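Local coordinates for protein Cyclo(L-leucyl-L-leucyl) synthase (Staphylococcus haemolyticus, PDB 6EZ3) that makes cyclo(L-leucyl-L-leucyl) from two molecules of leucyl-tRNA without ATP, and can also take phenylalanine and methionine into cyclodipeptides, at residues 20-25 and 50-55; 25-30 and 40-45; 113-118 and 183-188; 130-135 and 208-213. All coordinates share one frame; numbering follows the deposited sequence.

Interaction 1. Residues 20-25 and 50-55; sequences KKHVIL and FDDFSI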
loop_
_atom_site.group_PDB
_atom_site.type_symbol
_atom_site.label_atom_id
_atom_site.label_comp_id
_atom_site.label_asym_id
_atom_site.label_seq_id
_atom_site.Cartn_x
_atom_site.Cartn_y
_atom_site.Cartn_z
ATOM N N LYS A 20 6.253 11.060 15.331
ATOM C CA LYS A 20 4.796 11.089 15.031
ATOM C C LYS A 20 4.358 12.197 14.019
ATOM O O LYS A 20 3.249 12.747 14.130
ATOM C CB LYS A 20 3.945 11.110 16.291
ATOM C CG LYS A 20 4.244 9.910 17.167
ATOM C CD LYS A 20 3.147 8.888 17.241
ATOM C CE LYS A 20 3.669 7.492 17.441
ATOM N NZ LYS A 20 4.734 7.400 18.481
ATOM N N LYS A 21 5.196 12.455 12.984
ATOM C CA LYS A 21 4.855 13.494 12.009
ATOM C C LYS A 21 3.699 13.120 11.083
ATOM O O LYS A 21 2.749 13.890 10.992
ATOM C CB LYS A 21 6.069 13.947 11.204
ATOM C CG LYS A 21 7.034 14.842 11.982
ATOM C CD LYS A 21 8.025 15.534 11.046
ATOM C CE LYS A 21 9.441 15.589 11.584
ATOM N NZ LYS A 21 10.451 15.659 10.486
ATOM N N HIS A 22 3.754 11.951 10.412
ATOM C CA HIS A 22 2.720 11.501 9.487
ATOM C C HIS A 22 2.729 9.973 9.285
ATOM O O HIS A 22 3.803 9.353 9.272
ATOM C CB HIS A 22 2.914 12.216 8.153
ATOM C CG HIS A 22 1.863 11.940 7.109
ATOM N ND1 HIS A 22 2.013 10.926 6.163
ATOM C CD2 HIS A 22 0.710 12.588 6.856
ATOM C CE1 HIS A 22 0.936 10.982 5.401
ATOM N NE2 HIS A 22 0.129 11.966 5.768
ATOM N N VAL A 23 1.536 9.382 9.076
ATOM C CA VAL A 23 1.348 7.958 8.788
ATOM C C VAL A 23 0.443 7.790 7.546
ATOM O O VAL A 23 -0.445 8.623 7.304
ATOM C CB VAL A 23 0.834 7.143 10.024
ATOM C CG1 VAL A 23 -0.585 7.542 10.480
ATOM C CG2 VAL A 23 0.917 5.648 9.760
ATOM N N ILE A 24 0.693 6.732 6.759
ATOM C CA ILE A 24 -0.104 6.344 5.614
ATOM C C ILE A 24 -0.764 5.083 6.062
ATOM O O ILE A 24 -0.083 4.121 6.424
ATOM C CB ILE A 24 0.707 6.130 4.293
ATOM C CG1 ILE A 24 1.406 7.442 3.821
ATOM C CG2 ILE A 24 -0.212 5.577 3.165
ATOM C CD1 ILE A 24 2.429 7.260 2.785
ATOM N N LEU A 25 -2.094 5.084 6.098
ATOM C CA LEU A 25 -2.819 3.864 6.442
ATOM C C LEU A 25 -3.135 3.175 5.116
ATOM O O LEU A 25 -3.817 3.740 4.264
ATOM C CB LEU A 25 -4.108 4.117 7.247
ATOM C CG LEU A 25 -4.031 5.031 8.456
ATOM C CD1 LEU A 25 -5.402 5.315 8.969
ATOM C CD2 LEU A 25 -3.231 4.429 9.563
ATOM N N PHE A 50 -0.838 10.644 15.644
ATOM C CA PHE A 50 -0.029 11.407 14.696
ATOM C C PHE A 50 -0.484 12.837 14.435
ATOM O O PHE A 50 -1.669 13.183 14.634
ATOM C CB PHE A 50 0.087 10.642 13.361
ATOM C CG PHE A 50 0.867 9.350 13.448
ATOM C CD1 PHE A 50 0.284 8.198 13.973
ATOM C CD2 PHE A 50 2.181 9.277 12.986
ATOM C CE1 PHE A 50 1.006 7.004 14.047
ATOM C CE2 PHE A 50 2.897 8.078 13.055
ATOM C CZ PHE A 50 2.301 6.950 13.572
ATOM N N ASP A 51 0.478 13.658 13.936
ATOM C CA ASP A 51 0.231 15.045 13.584
ATOM C C ASP A 51 -0.694 15.070 12.379
ATOM O O ASP A 51 -1.643 15.854 12.349
ATOM C CB ASP A 51 1.548 15.816 13.295
ATOM C CG ASP A 51 2.519 15.998 14.464
ATOM O OD1 ASP A 51 2.124 15.728 15.622
ATOM O OD2 ASP A 51 3.666 16.423 14.217
ATOM N N ASP A 52 -0.476 14.134 11.444
ATOM C CA ASP A 52 -1.259 14.016 10.217
ATOM C C ASP A 52 -1.235 12.576 9.683
ATOM O O ASP A 52 -0.293 11.831 9.966
ATOM C CB ASP A 52 -0.624 14.937 9.175
ATOM C CG ASP A 52 -1.575 15.537 8.180
ATOM O OD1 ASP A 52 -1.122 16.372 7.358
ATOM O OD2 ASP A 52 -2.774 15.190 8.222
ATOM N N PHE A 53 -2.231 12.194 8.874
ATOM C CA PHE A 53 -2.285 10.888 8.214
ATOM C C PHE A 53 -2.925 11.022 6.854
ATOM O O PHE A 53 -3.611 12.004 6.568
ATOM C CB PHE A 53 -3.045 9.844 9.046
ATOM C CG PHE A 53 -4.517 10.139 9.238
ATOM C CD1 PHE A 53 -5.471 9.559 8.411
ATOM C CD2 PHE A 53 -4.946 11.005 10.240
ATOM C CE1 PHE A 53 -6.817 9.871 8.552
ATOM C CE2 PHE A 53 -6.296 11.309 10.385
ATOM C CZ PHE A 53 -7.225 10.717 9.554
ATOM N N SER A 54 -2.709 10.012 6.032
ATOM C CA SER A 54 -3.220 9.839 4.679
ATOM C C SER A 54 -3.707 8.421 4.651
ATOM O O SER A 54 -3.250 7.589 5.444
ATOM C CB SER A 54 -2.068 9.908 3.680
ATOM O OG SER A 54 -1.745 11.230 3.293
ATOM N N ILE A 55 -4.556 8.113 3.692
ATOM C CA ILE A 55 -5.016 6.757 3.447
ATOM C C ILE A 55 -4.650 6.392 2.001
ATOM O O ILE A 55 -4.792 7.203 1.091
ATOM C CB ILE A 55 -6.522 6.624 3.769
ATOM C CG1 ILE A 55 -6.767 6.701 5.298
ATOM C CG2 ILE A 55 -7.120 5.346 3.196
ATOM C CD1 ILE A 55 -7.601 7.776 5.696
#
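Strands 22-26 and 52-57 are the two parallel strands of a beta-alpha-beta unit, joined through helix 36-49, and V23, I24 and L25 pair here with F53, S54 and I55. The short strand axes come within 4.6 Å and diverge by 20°. D51 N also bonds K20 O. V23 N bonds D52 O, S54 N bonds V23 O, and L25 N reaches S54 O at 2.8 Å.

V23, F53, L25 and I55 lie on the face that helix 36-49 covers, and the F50 ring meets W45 of that helix edge-to-face. The F50 ring is held between two aliphatic groups. V23 CB stands over the centre of one face, 3.7 Å from the ring centroid, and K20 CD stands over the other at 4.1 Å. V23 CG1 also touches F53 CB at 3.7 Å.

On the other face of the sheet is H22. With CG anti to the backbone N (chi1 -176°), its ring swings across to the neighbouring strand. There S54 OG meets H22 NE2 at 3.2 Å, at the ring edge; either atom could be the donor. ND1 bonds T191 OG1, and I186 packs on the same ring. Both ring nitrogens of a buried histidine thus have hydroxyl partners, which should fix the rotation of the ring and tie three neighbouring strands together through polar side chains.

Interaction 2. Residues 25-30 and 40-45; sequences LGISPF and RKIIQW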
loop_
_atom_site.group_PDB
_atom_site.type_symbol
_atom_site.label_atom_id
_atom_site.label_comp_id
_atom_site.label_asym_id
_atom_site.label_seq_id
_atom_site.Cartn_x
_atom_site.Cartn_y
_atom_site.Cartn_z
ATOM N N LEU A 25 -2.094 5.084 6.098
ATOM C CA LEU A 25 -2.819 3.864 6.442
ATOM C C LEU A 25 -3.135 3.175 5.116
ATOM O O LEU A 25 -3.817 3.740 4.264
ATOM C CB LEU A 25 -4.108 4.117 7.247
ATOM C CG LEU A 25 -4.031 5.031 8.456
ATOM C CD1 LEU A 25 -5.402 5.315 8.969
ATOM C CD2 LEU A 25 -3.231 4.429 9.563
ATOM N N GLY A 26 -2.549 2.010 4.917
ATOM C CA GLY A 26 -2.795 1.213 3.736
ATOM C C GLY A 26 -4.007 0.336 3.981
ATOM O O GLY A 26 -3.976 -0.545 4.860
ATOM N N ILE A 27 -5.096 0.598 3.214
ATOM C CA ILE A 27 -6.317 -0.211 3.231
ATOM C C ILE A 27 -6.359 -1.069 1.942
ATOM O O ILE A 27 -6.046 -0.582 0.862
ATOM C CB ILE A 27 -7.564 0.645 3.512
ATOM C CG1 ILE A 27 -7.516 1.138 4.979
ATOM C CG2 ILE A 27 -8.855 -0.143 3.252
ATOM C CD1 ILE A 27 -7.999 2.549 5.242
ATOM N N SER A 28 -6.622 -2.363 2.091
ATOM C CA SER A 28 -6.593 -3.356 1.021
ATOM C C SER A 28 -7.965 -3.771 0.488
ATOM O O SER A 28 -8.908 -3.948 1.274
ATOM C CB SER A 28 -5.802 -4.584 1.466
ATOM O OG SER A 28 -4.406 -4.369 1.363
ATOM N N PRO A 29 -8.092 -4.006 -0.841
ATOM C CA PRO A 29 -9.408 -4.384 -1.376
ATOM C C PRO A 29 -9.703 -5.873 -1.243
ATOM O O PRO A 29 -8.790 -6.703 -1.274
ATOM C CB PRO A 29 -9.320 -3.963 -2.842
ATOM C CG PRO A 29 -7.878 -4.155 -3.183
ATOM C CD PRO A 29 -7.088 -3.881 -1.924
ATOM N N PHE A 30 -10.994 -6.202 -1.109
ATOM C CA PHE A 30 -11.534 -7.554 -1.064
ATOM C C PHE A 30 -10.980 -8.417 0.069
ATOM O O PHE A 30 -11.214 -9.623 0.075
ATOM C CB PHE A 30 -11.372 -8.248 -2.444
ATOM C CG PHE A 30 -11.609 -7.361 -3.659
ATOM C CD1 PHE A 30 -10.563 -7.040 -4.521
ATOM C CD2 PHE A 30 -12.870 -6.835 -3.929
ATOM C CE1 PHE A 30 -10.777 -6.212 -5.638
ATOM C CE2 PHE A 30 -13.084 -6.012 -5.046
ATOM C CZ PHE A 30 -12.035 -5.701 -5.889
ATOM N N ARG A 40 -12.122 1.847 10.676
ATOM C CA ARG A 40 -12.428 2.884 11.648
ATOM C C ARG A 40 -11.370 2.925 12.748
ATOM O O ARG A 40 -10.819 3.992 13.032
ATOM C CB ARG A 40 -13.835 2.674 12.193
ATOM C CG ARG A 40 -14.842 2.764 11.052
ATOM C CD ARG A 40 -16.282 3.018 11.438
ATOM N NE ARG A 40 -17.133 2.933 10.253
ATOM C CZ ARG A 40 -17.639 3.972 9.600
ATOM N NH1 ARG A 40 -18.408 3.781 8.531
ATOM N NH2 ARG A 40 -17.407 5.212 10.026
ATOM N N LYS A 41 -11.059 1.743 13.316
ATOM C CA LYS A 41 -10.056 1.532 14.353
ATOM C C LYS A 41 -8.746 2.191 13.954
ATOM O O LYS A 41 -8.229 3.002 14.716
ATOM C CB LYS A 41 -9.799 0.010 14.565
ATOM C CG LYS A 41 -10.362 -0.562 15.861
ATOM C CD LYS A 41 -9.518 -1.714 16.409
ATOM C CE LYS A 41 -10.218 -2.461 17.516
ATOM N NZ LYS A 41 -11.317 -3.332 17.012
ATOM N N ILE A 42 -8.210 1.849 12.765
ATOM C CA ILE A 42 -6.923 2.357 12.276
ATOM C C ILE A 42 -6.950 3.867 12.067
ATOM O O ILE A 42 -5.937 4.507 12.291
ATOM C CB ILE A 42 -6.375 1.594 11.023
ATOM C CG1 ILE A 42 -7.398 1.534 9.880
ATOM C CG2 ILE A 42 -5.865 0.189 11.418
ATOM C CD1 ILE A 42 -6.932 0.949 8.632
ATOM N N ILE A 43 -8.099 4.437 11.656
ATOM C CA ILE A 43 -8.231 5.879 11.466
ATOM C C ILE A 43 -8.200 6.564 12.831
ATOM O O ILE A 43 -7.404 7.487 13.044
ATOM C CB ILE A 43 -9.448 6.272 10.607
ATOM C CG1 ILE A 43 -9.299 5.691 9.182
ATOM C CG2 ILE A 43 -9.622 7.802 10.609
ATOM C CD1 ILE A 43 -10.171 6.380 8.043
ATOM N N GLN A 44 -9.013 6.070 13.773
ATOM C CA GLN A 44 -9.029 6.620 15.118
ATOM C C GLN A 44 -7.640 6.589 15.739
ATOM O O GLN A 44 -7.246 7.573 16.352
ATOM C CB GLN A 44 -10.065 5.905 15.999
ATOM C CG GLN A 44 -11.519 6.394 15.802
ATOM C CD GLN A 44 -11.756 7.878 16.034
ATOM O OE1 GLN A 44 -11.075 8.544 16.846
ATOM N NE2 GLN A 44 -12.735 8.430 15.312
ATOM N N TRP A 45 -6.876 5.491 15.502
ATOM C CA TRP A 45 -5.491 5.271 15.948
ATOM C C TRP A 45 -4.527 6.269 15.296
ATOM O O TRP A 45 -3.725 6.884 15.995
ATOM C CB TRP A 45 -5.031 3.825 15.646
ATOM C CG TRP A 45 -3.589 3.555 15.995
ATOM C CD1 TRP A 45 -3.089 3.256 17.227
ATOM C CD2 TRP A 45 -2.464 3.606 15.105
ATOM N NE1 TRP A 45 -1.721 3.118 17.161
ATOM C CE2 TRP A 45 -1.310 3.336 15.872
ATOM C CE3 TRP A 45 -2.314 3.880 13.731
ATOM C CZ2 TRP A 45 -0.026 3.318 15.314
ATOM C CZ3 TRP A 45 -1.037 3.881 13.181
ATOM C CH2 TRP A 45 0.086 3.592 13.969
#
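L25 and I27 meet I42, I43 and W45 by apolar packing, and no hydrogen bond crosses between 25-30 and 40-45. Three kinds of contact make up the interface.

The first is methyl against helix backbone. L25 CD1 rests on the helix at I42 O, 3.5 Å away, and also lies 3.8 Å from I43 CA.

The helix is the crossover of a beta-alpha-beta unit, here lying against the strand that precedes it. L223 of strand 218-225 also packs on I42 and W45.

The second is methyl against indole edge. L25 CD2, the other branch, turns along the helix and comes to the edge of the W45 indole, 4.3 Å from W45 CZ3.

The third is aliphatic side chain against aliphatic side chain. L25 CD1 reaches I43 CG1 at 3.9 Å. I27 and I42 meet at a slant, I27 CG1 lying 3.7 Å from I42 CD1. I42 CG1 sits between its own backbone N and carbonyl carbon (chi1 53°), and the extended chain beyond it carries CD1 to I27.

Past I27 the chain runs away from the helix to S28, probably the nucleophile, by similarity. S28 OG is hydrogen-bonded to Y195 OH, and Y195 is a substrate-binding residue by similarity.

Interaction 3. Residues 113-118 and 183-188; sequences KNNIYY and NPIINT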
loop_
_atom_site.group_PDB
_atom_site.type_symbol
_atom_site.label_atom_id
_atom_site.label_comp_id
_atom_site.label_asym_id
_atom_site.label_seq_id
_atom_site.Cartn_x
_atom_site.Cartn_y
_atom_site.Cartn_z
ATOM N N LYS A 113 -0.199 8.856 -11.563
ATOM C CA LYS A 113 0.232 8.441 -12.889
ATOM C C LYS A 113 0.965 9.583 -13.632
ATOM O O LYS A 113 1.990 9.339 -14.248
ATOM C CB LYS A 113 -0.980 7.957 -13.705
ATOM C CG LYS A 113 -1.217 6.466 -13.566
ATOM C CD LYS A 113 -2.483 5.941 -14.298
ATOM C CE LYS A 113 -2.680 4.458 -13.989
ATOM N NZ LYS A 113 -3.553 3.759 -14.968
ATOM N N ASN A 114 0.483 10.825 -13.533
ATOM C CA ASN A 114 1.118 11.946 -14.234
ATOM C C ASN A 114 2.005 12.839 -13.331
ATOM O O ASN A 114 2.346 13.967 -13.717
ATOM C CB ASN A 114 0.059 12.756 -14.969
ATOM C CG ASN A 114 -0.858 11.910 -15.804
ATOM O OD1 ASN A 114 -0.423 10.941 -16.440
ATOM N ND2 ASN A 114 -2.148 12.261 -15.804
ATOM N N ASN A 115 2.391 12.318 -12.139
ATOM C CA ASN A 115 3.248 13.016 -11.179
ATOM C C ASN A 115 4.717 12.713 -11.502
ATOM O O ASN A 115 5.115 11.549 -11.537
ATOM C CB ASN A 115 2.884 12.628 -9.746
ATOM C CG ASN A 115 3.692 13.357 -8.703
ATOM O OD1 ASN A 115 4.768 12.909 -8.316
ATOM N ND2 ASN A 115 3.208 14.502 -8.232
ATOM N N ILE A 116 5.523 13.753 -11.729
ATOM C CA ILE A 116 6.932 13.603 -12.094
ATOM C C ILE A 116 7.688 12.706 -11.109
ATOM O O ILE A 116 8.458 11.857 -11.564
ATOM C CB ILE A 116 7.646 14.969 -12.341
ATOM C CG1 ILE A 116 7.686 15.850 -11.079
ATOM C CG2 ILE A 116 6.979 15.726 -13.483
ATOM C CD1 ILE A 116 8.761 16.946 -11.099
ATOM N N TYR A 117 7.425 12.850 -9.778
ATOM C CA TYR A 117 8.087 12.062 -8.733
ATOM C C TYR A 117 7.671 10.601 -8.738
ATOM O O TYR A 117 8.511 9.726 -8.523
ATOM C CB TYR A 117 7.921 12.697 -7.351
ATOM C CG TYR A 117 8.599 14.042 -7.247
ATOM C CD1 TYR A 117 9.971 14.139 -7.065
ATOM C CD2 TYR A 117 7.876 15.220 -7.388
ATOM C CE1 TYR A 117 10.604 15.378 -6.981
ATOM C CE2 TYR A 117 8.497 16.463 -7.319
ATOM C CZ TYR A 117 9.861 16.540 -7.102
ATOM O OH TYR A 117 10.461 17.780 -7.012
ATOM N N TYR A 118 6.388 10.326 -9.004
ATOM C CA TYR A 118 5.906 8.947 -9.087
ATOM C C TYR A 118 6.437 8.306 -10.384
ATOM O O TYR A 118 6.914 7.175 -10.344
ATOM C CB TYR A 118 4.378 8.889 -8.985
ATOM C CG TYR A 118 3.804 7.501 -9.180
ATOM C CD1 TYR A 118 3.623 6.638 -8.099
ATOM C CD2 TYR A 118 3.439 7.045 -10.449
ATOM C CE1 TYR A 118 3.099 5.356 -8.277
ATOM C CE2 TYR A 118 2.912 5.769 -10.634
ATOM C CZ TYR A 118 2.746 4.929 -9.548
ATOM O OH TYR A 118 2.211 3.694 -9.759
ATOM N N ASN A 183 6.990 10.492 0.273
ATOM C CA ASN A 183 7.208 11.910 0.616
ATOM C C ASN A 183 7.107 12.922 -0.541
ATOM O O ASN A 183 6.323 13.855 -0.391
ATOM C CB ASN A 183 8.523 12.093 1.344
ATOM C CG ASN A 183 8.619 11.245 2.556
ATOM O OD1 ASN A 183 7.988 11.536 3.561
ATOM N ND2 ASN A 183 9.350 10.141 2.456
ATOM N N PRO A 184 7.840 12.824 -1.671
ATOM C CA PRO A 184 7.686 13.853 -2.709
ATOM C C PRO A 184 6.401 13.736 -3.557
ATOM O O PRO A 184 6.046 14.685 -4.265
ATOM C CB PRO A 184 8.941 13.673 -3.546
ATOM C CG PRO A 184 9.270 12.229 -3.419
ATOM C CD PRO A 184 8.821 11.795 -2.074
ATOM N N ILE A 185 5.720 12.574 -3.496
ATOM C CA ILE A 185 4.497 12.292 -4.234
ATOM C C ILE A 185 3.307 12.921 -3.485
ATOM O O ILE A 185 2.661 13.823 -4.010
ATOM C CB ILE A 185 4.317 10.767 -4.507
ATOM C CG1 ILE A 185 5.570 10.125 -5.150
ATOM C CG2 ILE A 185 3.111 10.532 -5.374
ATOM C CD1 ILE A 185 5.681 8.648 -5.010
ATOM N N ILE A 186 3.042 12.479 -2.264
ATOM C CA ILE A 186 1.948 12.967 -1.407
ATOM C C ILE A 186 2.309 14.252 -0.659
ATOM O O ILE A 186 1.486 14.770 0.109
ATOM C CB ILE A 186 1.444 11.872 -0.423
ATOM C CG1 ILE A 186 2.540 11.481 0.624
ATOM C CG2 ILE A 186 0.880 10.663 -1.216
ATOM C CD1 ILE A 186 2.015 10.957 1.844
ATOM N N ASN A 187 3.547 14.736 -0.857
ATOM C CA ASN A 187 4.086 15.965 -0.288
ATOM C C ASN A 187 4.161 15.970 1.257
ATOM O O ASN A 187 3.518 16.800 1.915
ATOM C CB ASN A 187 3.356 17.208 -0.825
ATOM C CG ASN A 187 4.280 18.372 -0.876
ATOM O OD1 ASN A 187 4.206 19.260 -0.027
ATOM N ND2 ASN A 187 5.266 18.312 -1.788
ATOM N N THR A 188 4.987 15.061 1.819
ATOM C CA THR A 188 5.256 14.967 3.259
ATOM C C THR A 188 6.754 15.147 3.511
ATOM O O THR A 188 7.557 14.956 2.592
ATOM C CB THR A 188 4.724 13.662 3.900
ATOM O OG1 THR A 188 5.074 12.536 3.109
ATOM C CG2 THR A 188 3.243 13.681 4.139
#
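I185 projects from the short, irregular helical turn around 183-186 against the first turn of helix 116-131, and its branches divide the work. CB carries CG1 and CG2. I185 CG2 lies 4.1 Å from N115 OD1 and 4.2 Å from Y118 CB. I185 CG1 sits over the backbone at 3.9 Å from Y118 N, and also reaches Y117 CB. The terminal CD1 comes to the edge of the Y118 ring and packs on Y118 CA and CB.

N115, which CG2 meets, is the N-cap residue of helix 116-131. It holds CG anti to its backbone N (chi1 -178°), which folds OD1 back over the helix start. There N115 OD1 accepts Y118 N at 3.1 Å, in the carbonyl plane on a lone pair. A weak bond from Y117 N goes to the same oxygen. I185 therefore packs beside a polar atom that already has partners within its own turn.

Y117 takes the neighbouring residue. P184 CB stands over one face of the Y117 ring, toward the rim, 4.0 Å from the centroid. P184 O lies 3.7 Å from Y117 CD2. The Y118 ring leads away from 183-188, and its OH bonds A174 O. A174 is a substrate-binding residue by similarity, and F178 of helix 177-181 also packs on I185.

Interaction 4. Residues 130-135 and 208-213; sequences NTDSNF and DQFNLK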
loop_
_atom_site.group_PDB
_atom_site.type_symbol
_atom_site.label_atom_id
_atom_site.label_comp_id
_atom_site.label_asym_id
_atom_site.label_seq_id
_atom_site.Cartn_x
_atom_site.Cartn_y
_atom_site.Cartn_z
ATOM N N ASN A 130 12.815 -5.625 -14.894
ATOM C CA ASN A 130 13.243 -6.203 -16.166
ATOM C C ASN A 130 14.732 -6.656 -16.157
ATOM O O ASN A 130 15.048 -7.744 -16.643
ATOM C CB ASN A 130 12.936 -5.243 -17.302
ATOM C CG ASN A 130 11.459 -4.873 -17.426
ATOM O OD1 ASN A 130 10.552 -5.730 -17.392
ATOM N ND2 ASN A 130 11.188 -3.583 -17.641
ATOM N N THR A 131 15.620 -5.852 -15.552
ATOM C CA THR A 131 17.044 -6.157 -15.447
ATOM C C THR A 131 17.307 -7.201 -14.344
ATOM O O THR A 131 17.615 -8.341 -14.689
ATOM C CB THR A 131 17.896 -4.875 -15.322
ATOM O OG1 THR A 131 17.576 -4.191 -14.119
ATOM C CG2 THR A 131 17.733 -3.934 -16.518
ATOM N N ASP A 132 17.164 -6.833 -13.042
ATOM C CA ASP A 132 17.359 -7.724 -11.874
ATOM C C ASP A 132 16.342 -8.876 -11.839
ATOM O O ASP A 132 15.132 -8.660 -11.714
ATOM C CB ASP A 132 17.365 -6.942 -10.539
ATOM C CG ASP A 132 18.009 -7.658 -9.360
ATOM O OD1 ASP A 132 18.726 -6.989 -8.580
ATOM O OD2 ASP A 132 17.793 -8.885 -9.213
ATOM N N SER A 133 16.857 -10.100 -11.964
ATOM C CA SER A 133 16.099 -11.357 -12.006
ATOM C C SER A 133 15.561 -11.732 -10.638
ATOM O O SER A 133 14.464 -12.293 -10.533
ATOM C CB SER A 133 16.983 -12.491 -12.535
ATOM O OG SER A 133 17.969 -12.037 -13.456
ATOM N N ASN A 134 16.364 -11.448 -9.592
ATOM C CA ASN A 134 16.044 -11.731 -8.192
ATOM C C ASN A 134 14.837 -10.878 -7.749
ATOM O O ASN A 134 13.901 -11.406 -7.141
ATOM C CB ASN A 134 17.289 -11.505 -7.305
ATOM C CG ASN A 134 17.082 -11.669 -5.818
ATOM O OD1 ASN A 134 16.290 -12.499 -5.352
ATOM N ND2 ASN A 134 17.821 -10.888 -5.033
ATOM N N PHE A 135 14.849 -9.577 -8.110
ATOM C CA PHE A 135 13.792 -8.630 -7.801
ATOM C C PHE A 135 12.506 -9.055 -8.473
ATOM O O PHE A 135 11.480 -9.102 -7.794
ATOM C CB PHE A 135 14.200 -7.208 -8.189
ATOM C CG PHE A 135 13.097 -6.185 -8.053
ATOM C CD1 PHE A 135 12.663 -5.768 -6.801
ATOM C CD2 PHE A 135 12.521 -5.608 -9.174
ATOM C CE1 PHE A 135 11.640 -4.826 -6.678
ATOM C CE2 PHE A 135 11.508 -4.664 -9.049
ATOM C CZ PHE A 135 11.080 -4.274 -7.803
ATOM N N ASP A 208 19.753 -4.659 1.470
ATOM C CA ASP A 208 20.406 -4.208 0.227
ATOM C C ASP A 208 20.539 -5.319 -0.809
ATOM O O ASP A 208 21.603 -5.497 -1.389
ATOM C CB ASP A 208 21.756 -3.531 0.534
ATOM C CG ASP A 208 21.655 -2.430 1.580
ATOM O OD1 ASP A 208 21.186 -1.317 1.230
ATOM O OD2 ASP A 208 22.027 -2.687 2.759
ATOM N N GLN A 209 19.461 -6.071 -1.037
ATOM C CA GLN A 209 19.497 -7.189 -1.969
ATOM C C GLN A 209 19.167 -6.776 -3.393
ATOM O O GLN A 209 19.340 -7.575 -4.322
ATOM C CB GLN A 209 18.627 -8.357 -1.472
ATOM C CG GLN A 209 19.342 -9.183 -0.402
ATOM C CD GLN A 209 18.665 -10.492 -0.129
ATOM O OE1 GLN A 209 18.290 -11.239 -1.044
ATOM N NE2 GLN A 209 18.552 -10.838 1.143
ATOM N N PHE A 210 18.717 -5.522 -3.570
ATOM C CA PHE A 210 18.402 -4.970 -4.893
ATOM C C PHE A 210 19.005 -3.584 -5.103
ATOM O O PHE A 210 19.539 -2.984 -4.163
ATOM C CB PHE A 210 16.887 -4.941 -5.161
ATOM C CG PHE A 210 16.073 -6.068 -4.578
ATOM C CD1 PHE A 210 16.179 -7.360 -5.081
ATOM C CD2 PHE A 210 15.172 -5.830 -3.550
ATOM C CE1 PHE A 210 15.422 -8.398 -4.543
ATOM C CE2 PHE A 210 14.393 -6.861 -3.032
ATOM C CZ PHE A 210 14.518 -8.138 -3.537
ATOM N N ASN A 211 18.887 -3.065 -6.339
ATOM C CA ASN A 211 19.382 -1.734 -6.749
ATOM C C ASN A 211 18.363 -0.626 -6.450
ATOM O O ASN A 211 18.403 0.436 -7.067
ATOM C CB ASN A 211 19.773 -1.740 -8.237
ATOM C CG ASN A 211 20.707 -2.871 -8.618
ATOM O OD1 ASN A 211 21.843 -2.957 -8.125
ATOM N ND2 ASN A 211 20.233 -3.785 -9.475
ATOM N N LEU A 212 17.449 -0.896 -5.495
ATOM C CA LEU A 212 16.404 0.002 -4.992
ATOM C C LEU A 212 16.616 0.221 -3.500
ATOM O O LEU A 212 17.124 -0.665 -2.804
ATOM C CB LEU A 212 15.006 -0.577 -5.224
ATOM C CG LEU A 212 14.574 -0.785 -6.659
ATOM C CD1 LEU A 212 13.588 -1.907 -6.744
ATOM C CD2 LEU A 212 13.964 0.465 -7.222
ATOM N N LYS A 213 16.239 1.407 -3.008
ATOM C CA LYS A 213 16.397 1.747 -1.599
ATOM C C LYS A 213 15.180 2.458 -1.029
ATOM O O LYS A 213 14.601 3.326 -1.677
ATOM C CB LYS A 213 17.671 2.584 -1.379
ATOM C CG LYS A 213 18.969 1.757 -1.395
ATOM C CD LYS A 213 20.208 2.636 -1.186
ATOM C CE LYS A 213 21.517 1.959 -1.532
ATOM N NZ LYS A 213 22.612 2.954 -1.718
#
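F135 and D132 both turn CG anti to the backbone N, with chi1 at 173° and -160°, while F210 keeps CG beside its own N. The first torsion points the F135 ring at the loop 208-213. The second folds the D132 carboxylate back as the N-cap of helix 133-149. D132 OD2 accepts F135 N at 3.2 Å, from well above the carboxylate plane, and takes a weak bond from N134 N. The contact joins the start of helix 133-149 to the loop between helix 200-206 and strand 218-225.

Its centre is a T-shaped aromatic pair. F135 gives an edge to the face of F210, with centroids 5.4 Å apart and planes at 69°. CD1 of F135 stands over the middle of the F210 ring. F135 CB also touches F210 CD1 at 3.7 Å. Farther along that ring, N134 ND2 comes within 3.5 Å of F210 CE1, with the amide and ring planes well out of parallel.

F210 packs on L201 of helix 200-206 as well, and the F135 side chain lies close to L173. Both are substrate-binding residues by similarity. N211 ND2 is hydrogen-bonded to Q128 OE1, and D132 OD1 lies nearby without a bond to it. On the F135 ring, L212 CD1 sits over one face, toward the rim, 3.5 Å from F135 CE1.

Overall arrangement
Following the chain from the N terminus, the first strand used is 22-26; it serves interactions 1 and 2, which share L25. Interaction 2 closes at 40-45, where helix 36-49 meets that strand. Interaction 1 closes later, at 50-55, so its loop encloses that of interaction 2. The two touch, as where F50 meets W45, and together they join the strands and helix of one beta-alpha-beta unit. Interactions 3 and 4 open after both have closed. They cross: 113-118 and 130-135 come first, then 183-188 and 208-213. Both use helix 116-131, near its two ends. Interaction 3 returns to the sheet, because I186 and T188 pack on H22. Interaction 4 lies farther out, its centre about 29 Å from that of interaction 1.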